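Local coordinates for protein probable fumarate reductase Ifc3 (Shewanella frigidimarina, PDB 1QO8) that catalyses the essentially one-way reduction of fumarate to succinate, using one FAD and four covalently bound c-type hemes per subunit, at residues T374-M382 with R477-T485; M435-L445 with Q486-V494. All coordinates share one frame; numbering follows the deposited sequence.

Contact 1: residues T374-M382 with R477-T485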
loop_
_atom_site.group_PDB
_atom_site.type_symbol
_atom_site.label_atom_id
_atom_site.label_comp_id
_atom_site.label_asym_id
_atom_site.label_seq_id
_atom_site.Cartn_x
_atom_site.Cartn_y
_atom_site.Cartn_z
ATOM N N THR A 374 16.791 -0.992 -27.944
ATOM C CA THR A 374 17.738 -1.126 -29.033
ATOM C C THR A 374 17.227 -0.476 -30.313
ATOM O O THR A 374 18.095 -0.189 -31.194
ATOM C CB THR A 374 18.175 -2.565 -29.303
ATOM O OG1 THR A 374 17.167 -3.304 -29.988
ATOM C CG2 THR A 374 18.537 -3.328 -28.038
ATOM N N VAL A 375 15.936 -0.150 -30.452
ATOM C CA VAL A 375 15.472 0.646 -31.567
ATOM C C VAL A 375 16.134 2.043 -31.546
ATOM O O VAL A 375 16.608 2.466 -32.619
ATOM C CB VAL A 375 13.971 0.772 -31.794
ATOM C CG1 VAL A 375 13.606 1.497 -33.086
ATOM C CG2 VAL A 375 13.343 -0.655 -31.879
ATOM N N ARG A 376 16.149 2.724 -30.415
ATOM C CA ARG A 376 16.880 3.954 -30.193
ATOM C C ARG A 376 18.402 3.682 -30.214
ATOM O O ARG A 376 19.110 4.373 -30.947
ATOM C CB ARG A 376 16.411 4.639 -28.903
ATOM C CG ARG A 376 14.927 5.023 -28.938
ATOM C CD ARG A 376 14.501 5.535 -27.550
ATOM N NE ARG A 376 14.151 4.408 -26.655
ATOM C CZ ARG A 376 14.554 4.246 -25.428
ATOM N NH1 ARG A 376 15.430 5.153 -24.971
ATOM N NH2 ARG A 376 14.234 3.380 -24.511
ATOM N N GLY A 377 18.912 2.609 -29.662
ATOM C CA GLY A 377 20.352 2.288 -29.612
ATOM C C GLY A 377 20.969 2.260 -31.007
ATOM O O GLY A 377 22.050 2.794 -31.318
ATOM N N VAL A 378 20.193 1.814 -32.006
ATOM C CA VAL A 378 20.713 1.557 -33.326
ATOM C C VAL A 378 20.350 2.708 -34.209
ATOM O O VAL A 378 20.645 2.735 -35.424
ATOM C CB VAL A 378 20.354 0.134 -33.865
ATOM C CG1 VAL A 378 20.952 -0.111 -35.257
ATOM C CG2 VAL A 378 20.765 -1.049 -33.011
ATOM N N GLY A 379 19.724 3.809 -33.692
ATOM C CA GLY A 379 19.596 5.004 -34.474
ATOM C C GLY A 379 18.351 5.845 -34.426
ATOM O O GLY A 379 18.292 6.917 -35.008
ATOM N N ALA A 380 17.214 5.236 -33.906
ATOM C CA ALA A 380 15.962 5.933 -34.142
ATOM C C ALA A 380 15.953 7.202 -33.263
ATOM O O ALA A 380 16.599 7.268 -32.262
ATOM C CB ALA A 380 14.791 5.044 -33.745
ATOM N N VAL A 381 15.115 8.111 -33.658
ATOM C CA VAL A 381 14.778 9.346 -33.039
ATOM C C VAL A 381 13.413 9.216 -32.293
ATOM O O VAL A 381 12.597 8.439 -32.761
ATOM C CB VAL A 381 14.632 10.384 -34.168
ATOM C CG1 VAL A 381 14.104 11.751 -33.746
ATOM C CG2 VAL A 381 16.015 10.571 -34.828
ATOM N N MET A 382 13.250 10.013 -31.224
ATOM C CA MET A 382 11.994 10.055 -30.488
ATOM C C MET A 382 11.481 11.483 -30.458
ATOM O O MET A 382 12.216 12.378 -30.070
ATOM C CB MET A 382 12.166 9.482 -29.070
ATOM C CG MET A 382 10.796 9.289 -28.358
ATOM S SD MET A 382 11.018 8.353 -26.825
ATOM C CE MET A 382 12.199 9.340 -25.927
ATOM N N ARG A 477 22.621 13.875 -27.341
ATOM C CA ARG A 477 22.838 12.411 -27.614
ATOM C C ARG A 477 24.289 12.206 -28.037
ATOM O O ARG A 477 24.619 12.874 -29.025
ATOM C CB ARG A 477 21.926 12.124 -28.814
ATOM C CG ARG A 477 21.962 10.629 -29.187
ATOM C CD ARG A 477 20.919 10.482 -30.351
ATOM N NE ARG A 477 21.022 9.045 -30.686
ATOM C CZ ARG A 477 20.046 8.276 -31.173
ATOM N NH1 ARG A 477 18.844 8.815 -31.469
ATOM N NH2 ARG A 477 20.350 6.986 -31.367
ATOM N N ALA A 478 25.120 11.359 -27.505
ATOM C CA ALA A 478 26.508 11.185 -27.858
ATOM C C ALA A 478 26.782 10.414 -29.156
ATOM O O ALA A 478 27.879 10.491 -29.768
ATOM C CB ALA A 478 27.199 10.388 -26.712
ATOM N N ASP A 479 25.803 9.587 -29.553
ATOM C CA ASP A 479 26.065 8.673 -30.679
ATOM C C ASP A 479 24.847 8.715 -31.567
ATOM O O ASP A 479 23.705 8.324 -31.199
ATOM C CB ASP A 479 26.475 7.283 -30.165
ATOM C CG ASP A 479 26.234 6.266 -31.304
ATOM O OD1 ASP A 479 26.597 6.498 -32.494
ATOM O OD2 ASP A 479 25.657 5.184 -31.026
ATOM N N MET A 480 25.039 9.250 -32.787
ATOM C CA MET A 480 24.043 9.407 -33.808
ATOM C C MET A 480 24.358 8.678 -35.118
ATOM O O MET A 480 24.906 9.158 -36.097
ATOM C CB MET A 480 23.669 10.873 -34.008
ATOM C CG MET A 480 23.473 11.604 -32.614
ATOM S SD MET A 480 23.217 13.327 -33.048
ATOM C CE MET A 480 24.916 13.820 -32.558
ATOM N N PRO A 481 23.838 7.416 -35.240
ATOM C CA PRO A 481 24.444 6.527 -36.226
ATOM C C PRO A 481 23.690 6.686 -37.499
ATOM O O PRO A 481 24.227 6.193 -38.482
ATOM C CB PRO A 481 24.524 5.130 -35.720
ATOM C CG PRO A 481 23.867 5.210 -34.362
ATOM C CD PRO A 481 23.612 6.626 -33.951
ATOM N N LEU A 482 22.604 7.392 -37.636
ATOM C CA LEU A 482 21.910 7.292 -38.921
ATOM C C LEU A 482 21.123 8.565 -38.887
ATOM O O LEU A 482 20.580 8.901 -37.847
ATOM C CB LEU A 482 20.824 6.123 -38.860
ATOM C CG LEU A 482 21.290 4.672 -38.909
ATOM C CD1 LEU A 482 20.147 3.573 -38.920
ATOM C CD2 LEU A 482 22.120 4.425 -40.180
ATOM N N ASN A 483 20.912 9.168 -40.004
ATOM C CA ASN A 483 20.056 10.284 -40.232
ATOM C C ASN A 483 18.771 9.736 -40.857
ATOM O O ASN A 483 18.648 8.524 -41.025
ATOM C CB ASN A 483 20.802 11.029 -41.380
ATOM C CG ASN A 483 20.784 9.972 -42.504
ATOM O OD1 ASN A 483 21.246 8.831 -42.310
ATOM N ND2 ASN A 483 20.332 10.069 -43.693
ATOM N N MET A 484 17.926 10.601 -41.318
ATOM C CA MET A 484 16.631 10.300 -41.890
ATOM C C MET A 484 16.622 11.016 -43.246
ATOM O O MET A 484 16.228 12.184 -43.350
ATOM C CB MET A 484 15.532 10.783 -40.924
ATOM C CG MET A 484 15.452 9.865 -39.687
ATOM S SD MET A 484 14.126 10.332 -38.529
ATOM C CE MET A 484 12.739 10.033 -39.576
ATOM N N THR A 485 17.084 10.312 -44.260
ATOM C CA THR A 485 17.153 10.808 -45.628
ATOM C C THR A 485 16.719 9.737 -46.599
ATOM O O THR A 485 16.530 10.119 -47.767
ATOM C CB THR A 485 18.647 11.088 -46.009
ATOM O OG1 THR A 485 19.378 9.910 -45.651
ATOM C CG2 THR A 485 19.242 12.249 -45.251
HETATM O O HOH W 1 22.519 5.435 -30.993
HETATM O O HOH W 2 24.811 3.014 -32.125
HETATM O O HOH W 3 20.606 8.324 -35.363
HETATM O O HOH W 4 17.610 7.912 -37.418
#
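R477, reaching out of the loop between helix 453-469 and strand 489-505, grips the C-terminal end of helix 374-377, where G379 closes the helix in a Schellman motif. Within the two segments its protein acceptors are all backbone carbonyls. CG stands anti to the backbone N (chi1 -177°) and the chain runs straight on to NE, carrying the guanidinium across to the helix end. NH1 gives A380 O a nearly straight bond of 2.8 Å, with the oxygen close to the guanidinium plane but the donor lying above the carbonyl plane. NH2 makes a weak, bent bond of 2.9 Å to R376 O, the same oxygen that accepts from G379 N. NE turns back to its own loop and donates to D479 O, so each nitrogen meets a carbonyl oxygen, which should limit the rotation of the group. E393 adds a long, weak ion pair at NH1, and its backbone O accepts from R376 NH1.

Water fills in the polar seam. One water accepts from R477 NH2 and lies 2.7 Å from G377 O; another joins G377 O to D479 OD2, and a third donates to both G379 O and L482 O.

Van der Waals contacts are sparser. L482 CD1 lies 3.6 Å from V378 O beside G379, whose positive phi and tight surroundings suit a residue without a side chain. L482 also packs on helix 418-423. The loop thus covers a helix end one turn beyond E373, which probably binds succinate, while the neighbouring R376 lies near the probable proton donor R397. At the start of strand 381-383 comes an apolar pair, V381 CG2 lying 4.2 Å from M484 SD.

Contact 2: residues M435-L445 with Q486-V494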
loop_
_atom_site.group_PDB
_atom_site.type_symbol
_atom_site.label_atom_id
_atom_site.label_comp_id
_atom_site.label_asym_id
_atom_site.label_seq_id
_atom_site.Cartn_x
_atom_site.Cartn_y
_atom_site.Cartn_z
ATOM N N MET A 435 2.557 -2.386 -36.676
ATOM C CA MET A 435 2.774 -1.267 -35.731
ATOM C C MET A 435 3.368 0.008 -36.304
ATOM O O MET A 435 3.336 1.121 -35.708
ATOM C CB MET A 435 3.687 -1.879 -34.647
ATOM C CG MET A 435 2.827 -2.870 -33.776
ATOM S SD MET A 435 4.103 -3.699 -32.736
ATOM C CE MET A 435 4.464 -2.367 -31.554
ATOM N N LEU A 436 3.907 -0.112 -37.530
ATOM C CA LEU A 436 4.593 1.106 -38.076
ATOM C C LEU A 436 3.689 1.931 -38.944
ATOM O O LEU A 436 3.144 1.388 -39.945
ATOM C CB LEU A 436 5.759 0.641 -38.963
ATOM C CG LEU A 436 6.788 -0.239 -38.266
ATOM C CD1 LEU A 436 7.968 -0.355 -39.207
ATOM C CD2 LEU A 436 7.060 0.305 -36.837
ATOM N N TYR A 437 3.580 3.224 -38.686
ATOM C CA TYR A 437 3.091 4.171 -39.674
ATOM C C TYR A 437 4.199 4.456 -40.702
ATOM O O TYR A 437 5.377 4.361 -40.326
ATOM C CB TYR A 437 2.761 5.499 -38.983
ATOM C CG TYR A 437 1.508 5.403 -38.108
ATOM C CD1 TYR A 437 1.471 4.684 -36.941
ATOM C CD2 TYR A 437 0.366 6.106 -38.506
ATOM C CE1 TYR A 437 0.331 4.629 -36.139
ATOM C CE2 TYR A 437 -0.801 6.061 -37.741
ATOM C CZ TYR A 437 -0.802 5.317 -36.586
ATOM O OH TYR A 437 -1.977 5.296 -35.846
ATOM N N LYS A 438 3.852 4.819 -41.935
ATOM C CA LYS A 438 4.947 5.045 -42.882
ATOM C C LYS A 438 4.574 6.084 -43.917
ATOM O O LYS A 438 3.405 6.374 -44.036
ATOM C CB LYS A 438 5.439 3.808 -43.584
ATOM C CG LYS A 438 4.430 2.991 -44.325
ATOM C CD LYS A 438 5.025 1.603 -44.657
ATOM C CE LYS A 438 5.165 0.784 -43.370
ATOM N NZ LYS A 438 4.823 -0.659 -43.575
ATOM N N GLY A 439 5.567 6.748 -44.470
ATOM C CA GLY A 439 5.272 7.832 -45.438
ATOM C C GLY A 439 6.435 7.676 -46.467
ATOM O O GLY A 439 7.574 7.383 -46.089
ATOM N N ASP A 440 6.060 7.902 -47.734
ATOM C CA ASP A 440 7.104 8.038 -48.737
ATOM C C ASP A 440 7.969 9.241 -48.479
ATOM O O ASP A 440 9.097 9.203 -48.929
ATOM C CB ASP A 440 6.565 8.009 -50.191
ATOM C CG ASP A 440 6.286 6.531 -50.496
ATOM O OD1 ASP A 440 6.321 5.632 -49.623
ATOM O OD2 ASP A 440 6.012 6.188 -51.667
ATOM N N THR A 441 7.437 10.328 -47.911
ATOM C CA THR A 441 8.205 11.504 -47.582
ATOM C C THR A 441 7.943 11.814 -46.087
ATOM O O THR A 441 7.022 11.237 -45.482
ATOM C CB THR A 441 7.759 12.718 -48.421
ATOM O OG1 THR A 441 6.470 13.071 -47.943
ATOM C CG2 THR A 441 7.552 12.448 -49.924
ATOM N N VAL A 442 8.760 12.674 -45.504
ATOM C CA VAL A 442 8.654 13.064 -44.107
ATOM C C VAL A 442 7.337 13.753 -43.834
ATOM O O VAL A 442 6.683 13.493 -42.825
ATOM C CB VAL A 442 9.835 13.942 -43.666
ATOM C CG1 VAL A 442 9.696 14.564 -42.284
ATOM C CG2 VAL A 442 11.095 13.070 -43.730
ATOM N N GLU A 443 6.896 14.660 -44.680
ATOM C CA GLU A 443 5.549 15.213 -44.653
ATOM C C GLU A 443 4.377 14.248 -44.736
ATOM O O GLU A 443 3.374 14.385 -43.996
ATOM C CB GLU A 443 5.460 16.188 -45.868
ATOM C CG GLU A 443 4.396 17.255 -45.664
ATOM C CD GLU A 443 4.129 18.085 -46.910
ATOM O OE1 GLU A 443 5.048 18.684 -47.511
ATOM O OE2 GLU A 443 2.966 18.174 -47.341
ATOM N N GLN A 444 4.386 13.274 -45.658
ATOM C CA GLN A 444 3.396 12.200 -45.574
ATOM C C GLN A 444 3.431 11.494 -44.213
ATOM O O GLN A 444 2.384 11.224 -43.647
ATOM C CB GLN A 444 3.514 11.209 -46.723
ATOM C CG GLN A 444 3.211 11.792 -48.116
ATOM C CD GLN A 444 3.766 10.891 -49.214
ATOM O OE1 GLN A 444 3.042 10.235 -49.974
ATOM N NE2 GLN A 444 5.080 10.728 -49.301
ATOM N N LEU A 445 4.571 11.113 -43.650
ATOM C CA LEU A 445 4.654 10.451 -42.356
ATOM C C LEU A 445 3.954 11.355 -41.329
ATOM O O LEU A 445 3.209 10.929 -40.471
ATOM C CB LEU A 445 6.117 10.306 -41.890
ATOM C CG LEU A 445 6.536 9.104 -41.028
ATOM C CD1 LEU A 445 7.616 9.419 -40.017
ATOM C CD2 LEU A 445 5.422 8.213 -40.480
ATOM N N GLN A 486 16.543 8.458 -46.191
ATOM C CA GLN A 486 16.175 7.470 -47.222
ATOM C C GLN A 486 14.788 6.877 -47.001
ATOM O O GLN A 486 14.364 6.361 -45.931
ATOM C CB GLN A 486 17.222 6.373 -47.177
ATOM C CG GLN A 486 18.647 6.854 -47.545
ATOM C CD GLN A 486 19.548 5.636 -47.647
ATOM O OE1 GLN A 486 19.003 4.548 -47.872
ATOM N NE2 GLN A 486 20.850 5.769 -47.468
ATOM N N SER A 487 13.958 7.049 -48.000
ATOM C CA SER A 487 12.547 6.715 -47.940
ATOM C C SER A 487 12.085 5.325 -48.133
ATOM O O SER A 487 13.099 4.773 -48.555
ATOM C CB SER A 487 11.868 7.725 -48.866
ATOM O OG SER A 487 10.976 7.172 -49.771
ATOM N N PRO A 488 11.338 4.690 -47.224
ATOM C CA PRO A 488 10.138 5.250 -46.670
ATOM C C PRO A 488 10.582 5.755 -45.273
ATOM O O PRO A 488 11.606 5.297 -44.768
ATOM C CB PRO A 488 9.019 4.252 -46.547
ATOM C CG PRO A 488 9.496 3.017 -47.206
ATOM C CD PRO A 488 10.920 3.306 -47.542
ATOM N N TYR A 489 9.818 6.609 -44.638
ATOM C CA TYR A 489 10.031 7.007 -43.260
ATOM C C TYR A 489 8.958 6.352 -42.366
ATOM O O TYR A 489 7.860 6.132 -42.848
ATOM C CB TYR A 489 9.994 8.526 -43.096
ATOM C CG TYR A 489 11.033 9.188 -44.026
ATOM C CD1 TYR A 489 10.697 9.492 -45.321
ATOM C CD2 TYR A 489 12.299 9.426 -43.596
ATOM C CE1 TYR A 489 11.673 10.070 -46.160
ATOM C CE2 TYR A 489 13.263 10.021 -44.393
ATOM C CZ TYR A 489 12.918 10.338 -45.693
ATOM O OH TYR A 489 13.896 10.892 -46.493
ATOM N N TYR A 490 9.341 5.973 -41.148
ATOM C CA TYR A 490 8.512 5.124 -40.317
ATOM C C TYR A 490 8.280 5.735 -38.937
ATOM O O TYR A 490 9.177 6.445 -38.481
ATOM C CB TYR A 490 9.255 3.809 -40.043
ATOM C CG TYR A 490 9.378 2.967 -41.299
ATOM C CD1 TYR A 490 8.398 2.085 -41.726
ATOM C CD2 TYR A 490 10.538 3.121 -42.078
ATOM C CE1 TYR A 490 8.574 1.354 -42.905
ATOM C CE2 TYR A 490 10.743 2.394 -43.229
ATOM C CZ TYR A 490 9.748 1.509 -43.617
ATOM O OH TYR A 490 9.961 0.797 -44.772
ATOM N N ALA A 491 7.157 5.352 -38.303
ATOM C CA ALA A 491 6.991 5.685 -36.879
ATOM C C ALA A 491 6.183 4.620 -36.104
ATOM O O ALA A 491 5.224 4.055 -36.652
ATOM C CB ALA A 491 6.235 6.991 -36.748
ATOM N N VAL A 492 6.518 4.472 -34.813
ATOM C CA VAL A 492 5.743 3.628 -33.949
ATOM C C VAL A 492 5.263 4.466 -32.719
ATOM O O VAL A 492 6.109 5.180 -32.152
ATOM C CB VAL A 492 6.417 2.576 -33.088
ATOM C CG1 VAL A 492 5.503 1.359 -32.910
ATOM C CG2 VAL A 492 7.870 2.356 -33.332
ATOM N N LYS A 493 3.995 4.297 -32.352
ATOM C CA LYS A 493 3.504 5.093 -31.218
ATOM C C LYS A 493 3.753 4.423 -29.886
ATOM O O LYS A 493 3.494 3.224 -29.772
ATOM C CB LYS A 493 2.018 5.380 -31.443
ATOM C CG LYS A 493 1.398 6.359 -30.432
ATOM C CD LYS A 493 -0.055 6.509 -30.969
ATOM C CE LYS A 493 -0.844 7.641 -30.440
ATOM N NZ LYS A 493 -2.251 7.582 -31.070
ATOM N N VAL A 494 4.458 5.074 -28.928
ATOM C CA VAL A 494 4.801 4.398 -27.657
ATOM C C VAL A 494 4.515 5.209 -26.428
ATOM O O VAL A 494 4.247 6.395 -26.493
ATOM C CB VAL A 494 6.290 4.033 -27.616
ATOM C CG1 VAL A 494 6.646 3.235 -28.875
ATOM C CG2 VAL A 494 7.156 5.329 -27.579
HETATM O O HOH W 5 2.255 2.479 -33.704
#
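Y489 and G439 form a hydrogen-bonded pair in an antiparallel beta ladder, where strand 437-439 runs along strand 489-505 and then turns into helix 442-448. Each residue donates to the other, Y489 N to G439 O at 2.8 Å, and Y437 and A491 repeat the pattern; between them K438 faces Y490 as a non-hydrogen-bonded pair.

The Y489 side chain leaves the sheet on the side of that helix. CB rests 4.0 Å from L445 CD1. With CG anti to the carbonyl carbon (chi1 -56°), the ring packs against the first helical turn. CG already meets V442 CG2; CD1 comes 3.7 Å from V442 N, and CE1 approaches D440 O at the ring edge. CE2 and CZ, where the contact with 435-445 ends, are about equally near the V442 methyl, which sits over the ring centre: CG2 is 3.6 Å from the centroid and only 3° off the normal, a CH-pi contact. Q486 O lies over the rim of the opposite face. An alanine here would strip V442 CG2 of its aromatic partner and is likely to open a gap between strand and helix start. That start is N-capped by T441 OG1, which accepts from Q444 N.

On the other side of the sheet, the Y490 ring brings CD1 to 3.5 Å from L436 CD1 and has K438 CE at its edge, while K438 NZ goes on to a salt bridge with D431. M435, whose side chain comes within about 6 Å of a heme, has CB 4.1 Å from V492 CG1. Beyond the ladder, S487 OG donates in the carbonyl plane to a lone pair of D440 O, 2.9 Å away.

How the contacts relate
The segments alternate along the chain, in the order 374-382, 435-445, 477-485, 486-494, so the two contacts interlock. Residues 477-485 run straight on into 486-494, and the contact centres lie 15 Å apart, with M484 C packed 3.7 Å from Y489 CE2. Both reach one mixed sheet: strand 412-417 pairs with strand 381-383 of contact 1 and with strand 489-505 of contact 2. Helix 453-469 touches side chains of both. The shared sheet and continuous chain make them parts of one compact unit in the FAD-binding part of the chain, contact 1 near the probable substrate-binding and proton-donor residues, contact 2 near a heme.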